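Local coordinates for benzoylformate decarboxylase (Mycobacterium smegmatis, PDB 4Q9D), which belongs to the thiamine pyrophosphate enzyme family, forms four-chain assemblies of three-domain alpha/beta subunits, and binds a magnesium ion, at residues Thr6-Thr11 with Asp164-Pro169; Tyr12-Lys17 with Gly172-Arg177; Leu72-Gly77 with Leu113-Ala118. One frame throughout, in Å; residues are numbered along the deposited sequence.

Interaction 1 (Thr6-Thr11 with Asp164-Pro169); sequences TVHDVT and DDWDKP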
ATOM      1  N   THR B   6      22.254  13.684 -22.641  1.00 27.45           N
ATOM      2  CA  THR B   6      21.685  13.585 -21.307  1.00 25.85           C
ATOM      3  C   THR B   6      20.545  12.562 -21.290  1.00 30.55           C
ATOM      4  O   THR B   6      20.050  12.125 -22.329  1.00 28.19           O
ATOM      5  CB  THR B   6      21.118  14.934 -20.892  1.00 27.46           C
ATOM      6  OG1 THR B   6      20.103  15.297 -21.832  1.00 25.90           O
ATOM      7  CG2 THR B   6      22.257  16.032 -20.903  1.00 26.38           C
ATOM      8  N   VAL B   7      20.114  12.207 -20.094  1.00 29.82           N
ATOM      9  CA  VAL B   7      18.920  11.399 -19.920  1.00 23.47           C
ATOM     10  C   VAL B   7      17.729  11.988 -20.715  1.00 24.40           C
ATOM     11  O   VAL B   7      16.971  11.251 -21.346  1.00 20.04           O
ATOM     12  CB  VAL B   7      18.585  11.280 -18.418  1.00 25.43           C
ATOM     13  CG1 VAL B   7      17.122  10.801 -18.211  1.00 19.80           C
ATOM     14  CG2 VAL B   7      19.599  10.323 -17.727  1.00 22.16           C
ATOM     15  N   HIS B   8      17.611  13.313 -20.712  1.00 21.90           N
ATOM     16  CA  HIS B   8      16.574  14.025 -21.466  1.00 24.75           C
ATOM     17  C   HIS B   8      16.682  13.724 -22.973  1.00 31.64           C
ATOM     18  O   HIS B   8      15.683  13.375 -23.617  1.00 24.03           O
ATOM     19  CB  HIS B   8      16.709  15.531 -21.179  1.00 23.85           C
ATOM     20  CG  HIS B   8      15.590  16.375 -21.708  1.00 22.76           C
ATOM     21  ND1 HIS B   8      15.466  16.704 -23.046  1.00 27.18           N
ATOM     22  CD2 HIS B   8      14.556  16.991 -21.077  1.00 29.09           C
ATOM     23  CE1 HIS B   8      14.415  17.489 -23.215  1.00 26.14           C
ATOM     24  NE2 HIS B   8      13.840  17.677 -22.035  1.00 28.69           N
ATOM     25  N   ASP B   9      17.894  13.845 -23.533  1.00 27.92           N
ATOM     26  CA  ASP B   9      18.113  13.566 -24.962  1.00 25.71           C
ATOM     27  C   ASP B   9      17.663  12.173 -25.356  1.00 25.24           C
ATOM     28  O   ASP B   9      16.893  11.988 -26.311  1.00 24.56           O
ATOM     29  CB  ASP B   9      19.609  13.682 -25.352  1.00 24.03           C
ATOM     30  CG  ASP B   9      20.151  15.101 -25.222  1.00 23.09           C
ATOM     31  OD1 ASP B   9      19.403  16.062 -25.501  1.00 29.80           O
ATOM     32  OD2 ASP B   9      21.326  15.248 -24.820  1.00 32.76           O
ATOM     33  N   VAL B  10      18.207  11.175 -24.669  1.00 21.72           N
ATOM     34  CA  VAL B  10      17.951   9.817 -25.087  1.00 22.00           C
ATOM     35  C   VAL B  10      16.510   9.367 -24.758  1.00 23.21           C
ATOM     36  O   VAL B  10      15.985   8.459 -25.411  1.00 21.72           O
ATOM     37  CB  VAL B  10      19.021   8.820 -24.540  1.00 29.44           C
ATOM     38  CG1 VAL B  10      20.447   9.365 -24.799  1.00 27.02           C
ATOM     39  CG2 VAL B  10      18.832   8.557 -23.077  1.00 23.04           C
ATOM     40  N   THR B  11      15.875   9.980 -23.759  1.00 19.94           N
ATOM     41  CA  THR B  11      14.506   9.563 -23.418  1.00 23.67           C
ATOM     42  C   THR B  11      13.533  10.034 -24.509  1.00 23.59           C
ATOM     43  O   THR B  11      12.730   9.251 -25.005  1.00 23.65           O
ATOM     44  CB  THR B  11      14.035  10.102 -22.062  1.00 23.48           C
ATOM     45  OG1 THR B  11      14.877   9.594 -21.029  1.00 20.35           O
ATOM     46  CG2 THR B  11      12.588   9.658 -21.772  1.00 20.02           C
ATOM     47  N   ASP B 164      15.862  16.387 -11.127  1.00 19.76           N
ATOM     48  CA  ASP B 164      17.285  16.559 -11.412  1.00 23.14           C
ATOM     49  C   ASP B 164      17.776  15.463 -12.322  1.00 26.20           C
ATOM     50  O   ASP B 164      18.889  15.542 -12.822  1.00 24.12           O
ATOM     51  CB  ASP B 164      18.139  16.661 -10.116  1.00 24.80           C
ATOM     52  CG  ASP B 164      17.901  15.497  -9.158  1.00 26.25           C
ATOM     53  OD1 ASP B 164      16.730  15.122  -8.952  1.00 26.08           O
ATOM     54  OD2 ASP B 164      18.872  14.954  -8.601  1.00 27.28           O
ATOM     55  N   ASP B 165      16.951  14.445 -12.561  1.00 22.02           N
ATOM     56  CA  ASP B 165      17.403  13.302 -13.348  1.00 21.26           C
ATOM     57  C   ASP B 165      17.692  13.675 -14.806  1.00 20.76           C
ATOM     58  O   ASP B 165      18.577  13.108 -15.445  1.00 25.38           O
ATOM     59  CB  ASP B 165      16.374  12.134 -13.306  1.00 17.79           C
ATOM     60  CG  ASP B 165      16.415  11.346 -11.982  1.00 23.60           C
ATOM     61  OD1 ASP B 165      17.211  11.709 -11.078  1.00 23.88           O
ATOM     62  OD2 ASP B 165      15.640  10.370 -11.835  1.00 19.52           O
ATOM     63  N   TRP B 166      16.913  14.603 -15.339  1.00 23.17           N
ATOM     64  CA  TRP B 166      16.829  14.805 -16.782  1.00 21.27           C
ATOM     65  C   TRP B 166      18.137  15.350 -17.365  1.00 28.27           C
ATOM     66  O   TRP B 166      18.473  15.075 -18.509  1.00 25.41           O
ATOM     67  CB  TRP B 166      15.659  15.768 -17.089  1.00 20.34           C
ATOM     68  CG  TRP B 166      14.317  15.107 -16.822  1.00 26.41           C
ATOM     69  CD1 TRP B 166      13.482  15.334 -15.772  1.00 20.40           C
ATOM     70  CD2 TRP B 166      13.719  14.051 -17.589  1.00 21.23           C
ATOM     71  NE1 TRP B 166      12.383  14.513 -15.852  1.00 22.75           N
ATOM     72  CE2 TRP B 166      12.503  13.715 -16.958  1.00 22.46           C
ATOM     73  CE3 TRP B 166      14.089  13.371 -18.755  1.00 17.71           C
ATOM     74  CZ2 TRP B 166      11.641  12.743 -17.462  1.00 21.43           C
ATOM     75  CZ3 TRP B 166      13.241  12.386 -19.247  1.00 23.23           C
ATOM     76  CH2 TRP B 166      12.029  12.078 -18.593  1.00 25.52           C
ATOM     77  N   ASP B 167      18.858  16.135 -16.567  1.00 23.54           N
ATOM     78  CA  ASP B 167      20.107  16.744 -17.021  1.00 29.85           C
ATOM     79  C   ASP B 167      21.333  15.881 -16.770  1.00 29.15           C
ATOM     80  O   ASP B 167      22.429  16.274 -17.112  1.00 27.25           O
ATOM     81  CB  ASP B 167      20.278  18.139 -16.407  1.00 30.96           C
ATOM     82  CG  ASP B 167      19.263  19.124 -16.968  1.00 55.04           C
ATOM     83  OD1 ASP B 167      18.821  18.886 -18.129  1.00 59.65           O
ATOM     84  OD2 ASP B 167      18.892  20.101 -16.265  1.00 65.78           O
ATOM     85  N   LYS B 168      21.152  14.685 -16.218  1.00 25.06           N
ATOM     86  CA  LYS B 168      22.297  13.811 -16.009  1.00 25.47           C
ATOM     87  C   LYS B 168      22.794  13.179 -17.329  1.00 25.37           C
ATOM     88  O   LYS B 168      22.021  12.977 -18.258  1.00 28.15           O
ATOM     89  CB  LYS B 168      21.960  12.760 -14.945  1.00 19.30           C
ATOM     90  CG  LYS B 168      21.563  13.402 -13.591  1.00 20.88           C
ATOM     91  CD  LYS B 168      22.809  14.057 -12.979  1.00 25.54           C
ATOM     92  CE  LYS B 168      22.583  14.476 -11.531  1.00 26.69           C
ATOM     93  NZ  LYS B 168      21.702  15.650 -11.484  1.00 39.19           N
ATOM     94  N   PRO B 169      24.098  12.868 -17.413  1.00 27.18           N
ATOM     95  CA  PRO B 169      24.609  12.180 -18.614  1.00 25.24           C
ATOM     96  C   PRO B 169      23.892  10.848 -18.801  1.00 30.24           C
ATOM     97  O   PRO B 169      23.763  10.107 -17.828  1.00 26.04           O
ATOM     98  CB  PRO B 169      26.096  11.917 -18.274  1.00 28.16           C
ATOM     99  CG  PRO B 169      26.455  13.009 -17.293  1.00 32.01           C
ATOM    100  CD  PRO B 169      25.164  13.244 -16.467  1.00 26.31           C
TER
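V7 and H8, in the first turn of helix 7-18, hand their backbone N-H groups to the segment 164-169. V7 N donates to K168 O at 2.8 Å, and H8 N to W166 O at 2.9 Å. Helix-start amides have no acceptor one turn earlier, and these two carbonyls of the type I turn D165-K168 serve instead. T6 CA adds a C-H...O contact to K168 O, and T6 pairs with P169 in a single beta bridge.

Within the helix start, D9 N donates to T6 OG1 at 3.1 Å, and T6 N to D9 OD2, which it meets from above the carboxylate plane. This is a capping box. With chi1 at 60°, T6 OG1 is tucked between the backbone N and the carbonyl carbon, within range of D9 N. T11 OG1 donates to V7 O at 2.7 Å; that oxygen also takes T11 N, from the opposite face of its plane. The bond from OG1 fixes the hydroxyl's rotation.

Apolar packing centres on the W166 indole. T11 CB comes in the ring plane to the edge at CZ3 (3.7 Å), H8 CA comes to the edge at CE3, and V7 CG1 lies obliquely, 4.0 Å from CE3.

V7 and T11 also touch V138 and P139 of helix 138-150, W166 meets the ring of F34, and D165 is salt-bridged to R104. In the N-terminal thiamine pyrophosphate binding domain of this family, the contact thus joins the start of helix 7-18, beside helix 138-150, to the chain leaving strand 157-162.

Interaction 2 (Tyr12-Lys17 with Gly172-Arg177); sequences YDLLRK and GPAAVR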
ATOM      1  N   TYR B  12      13.620  11.305 -24.894  1.00 22.84           N
ATOM      2  CA  TYR B  12      12.809  11.785 -26.014  1.00 23.17           C
ATOM      3  C   TYR B  12      13.113  11.018 -27.306  1.00 25.51           C
ATOM      4  O   TYR B  12      12.203  10.705 -28.072  1.00 26.87           O
ATOM      5  CB  TYR B  12      13.017  13.281 -26.206  1.00 22.17           C
ATOM      6  CG  TYR B  12      12.129  14.102 -25.306  1.00 26.81           C
ATOM      7  CD1 TYR B  12      10.795  14.354 -25.656  1.00 24.98           C
ATOM      8  CD2 TYR B  12      12.595  14.594 -24.088  1.00 26.81           C
ATOM      9  CE1 TYR B  12       9.968  15.098 -24.825  1.00 22.66           C
ATOM     10  CE2 TYR B  12      11.778  15.349 -23.256  1.00 24.82           C
ATOM     11  CZ  TYR B  12      10.460  15.597 -23.633  1.00 24.61           C
ATOM     12  OH  TYR B  12       9.634  16.362 -22.832  1.00 23.85           O
ATOM     13  N   ASP B  13      14.383  10.671 -27.540  1.00 22.62           N
ATOM     14  CA  ASP B  13      14.697   9.829 -28.695  1.00 23.21           C
ATOM     15  C   ASP B  13      13.944   8.501 -28.631  1.00 28.05           C
ATOM     16  O   ASP B  13      13.470   8.012 -29.643  1.00 22.82           O
ATOM     17  CB  ASP B  13      16.211   9.563 -28.804  1.00 23.15           C
ATOM     18  CG  ASP B  13      16.987  10.799 -29.312  1.00 28.81           C
ATOM     19  OD1 ASP B  13      16.346  11.752 -29.793  1.00 30.93           O
ATOM     20  OD2 ASP B  13      18.226  10.815 -29.222  1.00 30.09           O
ATOM     21  N   LEU B  14      13.860   7.901 -27.442  1.00 23.62           N
ATOM     22  CA  LEU B  14      13.151   6.630 -27.300  1.00 24.58           C
ATOM     23  C   LEU B  14      11.651   6.842 -27.506  1.00 25.27           C
ATOM     24  O   LEU B  14      11.000   6.077 -28.213  1.00 28.00           O
ATOM     25  CB  LEU B  14      13.395   6.008 -25.914  1.00 18.35           C
ATOM     26  CG  LEU B  14      12.503   4.819 -25.551  1.00 22.40           C
ATOM     27  CD1 LEU B  14      12.825   3.632 -26.468  1.00 18.14           C
ATOM     28  CD2 LEU B  14      12.757   4.446 -24.100  1.00 22.02           C
ATOM     29  N   LEU B  15      11.114   7.880 -26.871  1.00 22.08           N
ATOM     30  CA  LEU B  15       9.693   8.193 -26.982  1.00 25.68           C
ATOM     31  C   LEU B  15       9.308   8.334 -28.463  1.00 27.82           C
ATOM     32  O   LEU B  15       8.292   7.793 -28.904  1.00 25.36           O
ATOM     33  CB  LEU B  15       9.375   9.497 -26.198  1.00 23.36           C
ATOM     34  CG  LEU B  15       9.480   9.422 -24.663  1.00 29.49           C
ATOM     35  CD1 LEU B  15       9.143  10.763 -24.054  1.00 23.57           C
ATOM     36  CD2 LEU B  15       8.539   8.302 -24.094  1.00 23.55           C
ATOM     37  N   ARG B  16      10.126   9.049 -29.234  1.00 23.08           N
ATOM     38  CA  ARG B  16       9.859   9.197 -30.679  1.00 24.32           C
ATOM     39  C   ARG B  16       9.796   7.832 -31.366  1.00 27.42           C
ATOM     40  O   ARG B  16       8.859   7.569 -32.119  1.00 30.50           O
ATOM     41  CB  ARG B  16      10.918  10.097 -31.361  1.00 24.75           C
ATOM     42  CG  ARG B  16      10.685  10.380 -32.857  1.00 27.48           C
ATOM     43  CD  ARG B  16      11.843  11.235 -33.458  1.00 26.76           C
ATOM     44  NE  ARG B  16      11.862  12.569 -32.862  1.00 24.98           N
ATOM     45  CZ  ARG B  16      12.762  12.993 -31.983  1.00 28.30           C
ATOM     46  NH1 ARG B  16      13.765  12.194 -31.604  1.00 26.21           N
ATOM     47  NH2 ARG B  16      12.666  14.228 -31.497  1.00 23.43           N
ATOM     48  N   LYS B  17      10.790   6.971 -31.125  1.00 23.12           N
ATOM     49  CA  LYS B  17      10.782   5.622 -31.725  1.00 24.32           C
ATOM     50  C   LYS B  17       9.554   4.806 -31.338  1.00 24.92           C
ATOM     51  O   LYS B  17       9.064   4.025 -32.140  1.00 28.99           O
ATOM     52  CB  LYS B  17      12.041   4.840 -31.348  1.00 25.62           C
ATOM     53  CG  LYS B  17      13.340   5.476 -31.910  1.00 30.10           C
ATOM     54  CD  LYS B  17      14.590   4.740 -31.421  1.00 30.00           C
ATOM     55  CE  LYS B  17      15.863   5.506 -31.779  1.00 33.55           C
ATOM     56  NZ  LYS B  17      17.051   4.916 -31.103  1.00 27.20           N
ATOM     57  N   GLY B 172      23.915   5.998 -22.622  1.00 29.97           N
ATOM     58  CA  GLY B 172      24.027   5.704 -24.043  1.00 27.81           C
ATOM     59  C   GLY B 172      22.618   5.748 -24.620  1.00 37.40           C
ATOM     60  O   GLY B 172      21.692   6.153 -23.928  1.00 30.38           O
ATOM     61  N   PRO B 173      22.436   5.327 -25.879  1.00 33.05           N
ATOM     62  CA  PRO B 173      21.059   5.306 -26.398  1.00 32.24           C
ATOM     63  C   PRO B 173      20.197   4.272 -25.648  1.00 28.07           C
ATOM     64  O   PRO B 173      20.685   3.259 -25.192  1.00 28.77           O
ATOM     65  CB  PRO B 173      21.235   4.882 -27.865  1.00 31.08           C
ATOM     66  CG  PRO B 173      22.527   4.059 -27.856  1.00 32.91           C
ATOM     67  CD  PRO B 173      23.415   4.753 -26.825  1.00 29.25           C
ATOM     68  N   ALA B 174      18.904   4.524 -25.539  1.00 26.27           N
ATOM     69  CA  ALA B 174      18.021   3.562 -24.870  1.00 26.08           C
ATOM     70  C   ALA B 174      17.695   2.413 -25.808  1.00 24.64           C
ATOM     71  O   ALA B 174      17.397   2.650 -26.978  1.00 25.25           O
ATOM     72  CB  ALA B 174      16.742   4.273 -24.450  1.00 17.85           C
ATOM     73  N   ALA B 175      17.725   1.180 -25.299  1.00 19.39           N
ATOM     74  CA  ALA B 175      17.315   0.024 -26.079  1.00 25.36           C
ATOM     75  C   ALA B 175      15.833   0.150 -26.424  1.00 29.00           C
ATOM     76  O   ALA B 175      15.036   0.643 -25.619  1.00 26.27           O
ATOM     77  CB  ALA B 175      17.572  -1.268 -25.305  1.00 21.04           C
ATOM     78  N   VAL B 176      15.478  -0.260 -27.631  1.00 26.95           N
ATOM     79  CA  VAL B 176      14.116  -0.169 -28.118  1.00 24.65           C
ATOM     80  C   VAL B 176      13.590  -1.589 -28.139  1.00 27.13           C
ATOM     81  O   VAL B 176      14.143  -2.460 -28.811  1.00 34.86           O
ATOM     82  CB  VAL B 176      14.065   0.462 -29.538  1.00 30.40           C
ATOM     83  CG1 VAL B 176      12.604   0.671 -30.010  1.00 23.63           C
ATOM     84  CG2 VAL B 176      14.806   1.794 -29.549  1.00 23.63           C
ATOM     85  N   ARG B 177      12.540  -1.848 -27.379  1.00 24.73           N
ATOM     86  CA  ARG B 177      12.004  -3.203 -27.335  1.00 21.65           C
ATOM     87  C   ARG B 177      10.616  -3.196 -27.891  1.00 23.18           C
ATOM     88  O   ARG B 177      10.013  -2.131 -28.014  1.00 23.80           O
ATOM     89  CB  ARG B 177      11.962  -3.698 -25.896  1.00 19.67           C
ATOM     90  CG  ARG B 177      13.335  -3.757 -25.264  1.00 21.32           C
ATOM     91  CD  ARG B 177      13.223  -4.539 -23.952  1.00 22.64           C
ATOM     92  NE  ARG B 177      12.652  -3.748 -22.841  1.00 24.39           N
ATOM     93  CZ  ARG B 177      11.601  -4.120 -22.108  1.00 25.03           C
ATOM     94  NH1 ARG B 177      10.949  -5.247 -22.385  1.00 22.63           N
ATOM     95  NH2 ARG B 177      11.214  -3.370 -21.084  1.00 22.05           N
TER
HETATM   96  O   HOH W   1      16.388   4.886 -28.375  1.00 25.24           O
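Where L14 and K17 of helix 7-18 meet A174 and V176, the flat groups of the helix are engaged elsewhere. The R16 guanidinium takes D13 OD1 at its edge, in its own plane, through NH1 at 3.2 Å; this salt bridge comes on the anti side of D13 OD1, 24° out of the carboxylate plane, and R16 has a second acid in D41. The Y12 ring is edge-to-face with F42, meets F34 at a shallow angle between planes, and meets H8 at a steeper inclination.

In the alpha/beta fold of the N-terminal thiamine pyrophosphate binding domain, helix 7-18 leads into strand 22-25 of the parallel sheet, and the irregular segment 172-177 runs past the helix after strand 157-162. L14 carries the apolar packing of this surface contact. Its CG stands anti to the backbone N (chi1 169°), and chi2 of 66° sets the two methyls against the segment: CD2 rests 4.0 Å from A174 CB, and CD1 meets both A175 O (3.8 Å) and V176 CG2 (4.1 Å). L14 and V176 lie alongside, pointing opposite ways. L14 also packs on M143 of helix 138-150, A174 on P139, and R177 bonds to A306 O of a second subunit.

K17, extended beyond CG, crosses V176 at about a right angle, with CD tight against V176 CG2 at 3.5 Å. Its amine tethers the segment through one water, K17 NZ donating to it at 2.8 Å while the water donates to A174 O at 2.8 Å.

Interaction 3 (Leu72-Gly77 with Leu113-Ala118); sequences LHTAAG and LNNPDA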
ATOM      1  N   LEU B  72       2.056  15.198 -15.269  1.00 20.80           N
ATOM      2  CA  LEU B  72       1.286  15.837 -14.199  1.00 22.38           C
ATOM      3  C   LEU B  72       2.224  16.457 -13.164  1.00 22.90           C
ATOM      4  O   LEU B  72       3.362  16.017 -12.992  1.00 19.20           O
ATOM      5  CB  LEU B  72       0.380  14.785 -13.491  1.00 19.32           C
ATOM      6  CG  LEU B  72      -0.557  13.973 -14.396  1.00 22.65           C
ATOM      7  CD1 LEU B  72      -1.421  12.944 -13.614  1.00 17.18           C
ATOM      8  CD2 LEU B  72      -1.458  14.902 -15.148  1.00 22.68           C
ATOM      9  N   HIS B  73       1.731  17.463 -12.460  1.00 22.50           N
ATOM     10  CA  HIS B  73       2.518  18.214 -11.497  1.00 22.50           C
ATOM     11  C   HIS B  73       2.596  17.566 -10.078  1.00 24.27           C
ATOM     12  O   HIS B  73       1.730  17.813  -9.216  1.00 19.62           O
ATOM     13  CB  HIS B  73       1.887  19.608 -11.352  1.00 21.17           C
ATOM     14  CG  HIS B  73       2.653  20.516 -10.449  1.00 25.02           C
ATOM     15  ND1 HIS B  73       4.033  20.627 -10.506  1.00 25.83           N
ATOM     16  CD2 HIS B  73       2.246  21.363  -9.470  1.00 24.28           C
ATOM     17  CE1 HIS B  73       4.440  21.500  -9.601  1.00 24.32           C
ATOM     18  NE2 HIS B  73       3.376  21.976  -8.965  1.00 26.80           N
ATOM     19  N   THR B  74       3.653  16.797  -9.843  1.00 17.25           N
ATOM     20  CA  THR B  74       3.940  16.161  -8.543  1.00 18.09           C
ATOM     21  C   THR B  74       2.678  15.594  -7.854  1.00 23.89           C
ATOM     22  O   THR B  74       1.805  15.022  -8.536  1.00 20.81           O
ATOM     23  CB  THR B  74       4.809  17.110  -7.618  1.00 23.75           C
ATOM     24  OG1 THR B  74       5.116  16.451  -6.383  1.00 21.30           O
ATOM     25  CG2 THR B  74       4.105  18.450  -7.332  1.00 19.75           C
ATOM     26  N   ALA B  75       2.564  15.717  -6.532  1.00 19.21           N
ATOM     27  CA  ALA B  75       1.449  15.042  -5.836  1.00 25.24           C
ATOM     28  C   ALA B  75       0.100  15.700  -6.141  1.00 27.75           C
ATOM     29  O   ALA B  75      -0.938  15.023  -6.226  1.00 23.26           O
ATOM     30  CB  ALA B  75       1.676  15.023  -4.322  1.00 21.10           C
ATOM     31  N   ALA B  76       0.140  17.026  -6.260  1.00 24.69           N
ATOM     32  CA  ALA B  76      -1.033  17.878  -6.456  1.00 29.40           C
ATOM     33  C   ALA B  76      -1.726  17.549  -7.775  1.00 26.48           C
ATOM     34  O   ALA B  76      -2.948  17.336  -7.828  1.00 21.67           O
ATOM     35  CB  ALA B  76      -0.609  19.357  -6.452  1.00 24.11           C
ATOM     36  N   GLY B  77      -0.928  17.522  -8.835  1.00 19.06           N
ATOM     37  CA  GLY B  77      -1.447  17.262 -10.169  1.00 20.54           C
ATOM     38  C   GLY B  77      -1.820  15.795 -10.320  1.00 26.23           C
ATOM     39  O   GLY B  77      -2.870  15.452 -10.915  1.00 18.86           O
ATOM     40  N   LEU B 113       6.278  20.759  -2.187  1.00 22.79           N
ATOM     41  CA  LEU B 113       5.871  20.044  -3.407  1.00 21.81           C
ATOM     42  C   LEU B 113       6.619  18.733  -3.656  1.00 18.35           C
ATOM     43  O   LEU B 113       6.618  18.213  -4.756  1.00 21.22           O
ATOM     44  CB  LEU B 113       5.940  20.960  -4.627  1.00 21.14           C
ATOM     45  CG  LEU B 113       4.750  21.947  -4.641  1.00 26.74           C
ATOM     46  CD1 LEU B 113       5.017  23.110  -5.578  1.00 25.67           C
ATOM     47  CD2 LEU B 113       3.402  21.262  -4.993  1.00 25.96           C
ATOM     48  N   ASN B 114       7.265  18.208  -2.624  1.00 21.98           N
ATOM     49  CA  ASN B 114       7.737  16.823  -2.646  1.00 21.34           C
ATOM     50  C   ASN B 114       6.527  15.904  -2.765  1.00 24.37           C
ATOM     51  O   ASN B 114       5.430  16.252  -2.326  1.00 21.34           O
ATOM     52  CB  ASN B 114       8.460  16.517  -1.337  1.00 18.52           C
ATOM     53  CG  ASN B 114       9.218  15.222  -1.364  1.00 24.48           C
ATOM     54  OD1 ASN B 114       9.810  14.854  -2.379  1.00 20.49           O
ATOM     55  ND2 ASN B 114       9.258  14.534  -0.212  1.00 22.61           N
ATOM     56  N   ASN B 115       6.738  14.730  -3.346  1.00 17.24           N
ATOM     57  CA  ASN B 115       5.705  13.727  -3.481  1.00 21.51           C
ATOM     58  C   ASN B 115       6.206  12.445  -2.795  1.00 18.85           C
ATOM     59  O   ASN B 115       6.581  11.483  -3.459  1.00 21.95           O
ATOM     60  CB  ASN B 115       5.407  13.470  -4.965  1.00 19.50           C
ATOM     61  CG  ASN B 115       4.148  12.612  -5.168  1.00 26.06           C
ATOM     62  OD1 ASN B 115       3.401  12.358  -4.217  1.00 23.20           O
ATOM     63  ND2 ASN B 115       3.912  12.174  -6.400  1.00 18.00           N
ATOM     64  N   PRO B 116       6.221  12.439  -1.453  1.00 18.77           N
ATOM     65  CA  PRO B 116       6.745  11.291  -0.689  1.00 19.65           C
ATOM     66  C   PRO B 116       5.922  10.028  -0.896  1.00 23.66           C
ATOM     67  O   PRO B 116       4.684  10.110  -0.978  1.00 21.48           O
ATOM     68  CB  PRO B 116       6.677  11.756   0.785  1.00 21.82           C
ATOM     69  CG  PRO B 116       5.622  12.812   0.804  1.00 20.23           C
ATOM     70  CD  PRO B 116       5.665  13.495  -0.583  1.00 19.47           C
ATOM     71  N   ASP B 117       6.607   8.887  -1.005  1.00 18.17           N
ATOM     72  CA  ASP B 117       5.942   7.617  -1.252  1.00 17.21           C
ATOM     73  C   ASP B 117       5.039   7.754  -2.479  1.00 21.51           C
ATOM     74  O   ASP B 117       3.893   7.315  -2.467  1.00 21.50           O
ATOM     75  CB  ASP B 117       5.123   7.220  -0.010  1.00 26.99           C
ATOM     76  CG  ASP B 117       4.703   5.744  -0.017  1.00 37.62           C
ATOM     77  OD1 ASP B 117       5.162   4.955  -0.896  1.00 36.39           O
ATOM     78  OD2 ASP B 117       3.917   5.359   0.879  1.00 36.79           O
ATOM     79  N   ALA B 118       5.576   8.369  -3.542  1.00 19.46           N
ATOM     80  CA  ALA B 118       4.840   8.622  -4.772  1.00 18.73           C
ATOM     81  C   ALA B 118       4.219   7.391  -5.399  1.00 18.92           C
ATOM     82  O   ALA B 118       3.132   7.480  -5.956  1.00 19.80           O
ATOM     83  CB  ALA B 118       5.746   9.365  -5.831  1.00 19.11           C
TER
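T74 and L113 are joined by the hydrogen bond of this contact: T74 OG1 donates to L113 O at 2.8 Å, with the hydroxyl 38° above the carbonyl plane and not on a lone pair. T74 has its OG1 anti to the backbone N (chi1 -178°), which turns the hydroxyl to the loop and puts CG2 between the backbone N and the carbonyl carbon. The T74 backbone N is bonded to E31, whose other carboxylate oxygen takes H73 ND1, so one acidic side chain grips two neighbouring residues.

Beside that bond T74 CG2 packs against L113 CD2 at 3.7 Å, and the same methyl sits over the centre of one face of the H73 ring, 3.7 Å above the plane. At the far end of that ring H73 NE2 is 3.9 Å from L113 CD1, in an oblique approach, the two side chains crossing at about a right angle.

Both segments belong to the N-terminal thiamine pyrophosphate binding domain. H73 follows strand 68-72 and leads into helix 74-80, and G77 N bonds to H73 O; segment 113-118 lies in the long connection after the neighbouring parallel strand 95-101. A third subunit closes in from its C-terminal family domain, with L113 on S402 and A76 on G404 of that subunit, consistent with the paired subunits of this family. D117 is salt-bridged to K123 of a fourth subunit.

N115 also packs here. Its CB lies 3.3 Å from T74 OG1. N115 OD1 comes to 3.2 Å from A75 CB, and N115 CG to 3.6 Å from the same methyl, while N115 ND2 nears A75 N and CA.

In the fold
Interactions 1 and 2 lie on successive parts of helix 7-18, their centres 12 Å apart, and touch where V10 CG1 meets G172 O at 3.6 Å. Their segments alternate along the chain: the helix is followed by most of the N-terminal domain before the loop after strand 157-162 comes back along it. Interaction 3 is nested inside both closures, about 20 Å from interaction 1 and 26 Å from interaction 2 between centres, on the connections after neighbouring strands 68-72 and 95-101. The first two contacts thus tie the domain's first helix to its last strand's exit; the third joins two strand exits where third and fourth subunits approach, the second reaching interaction 2.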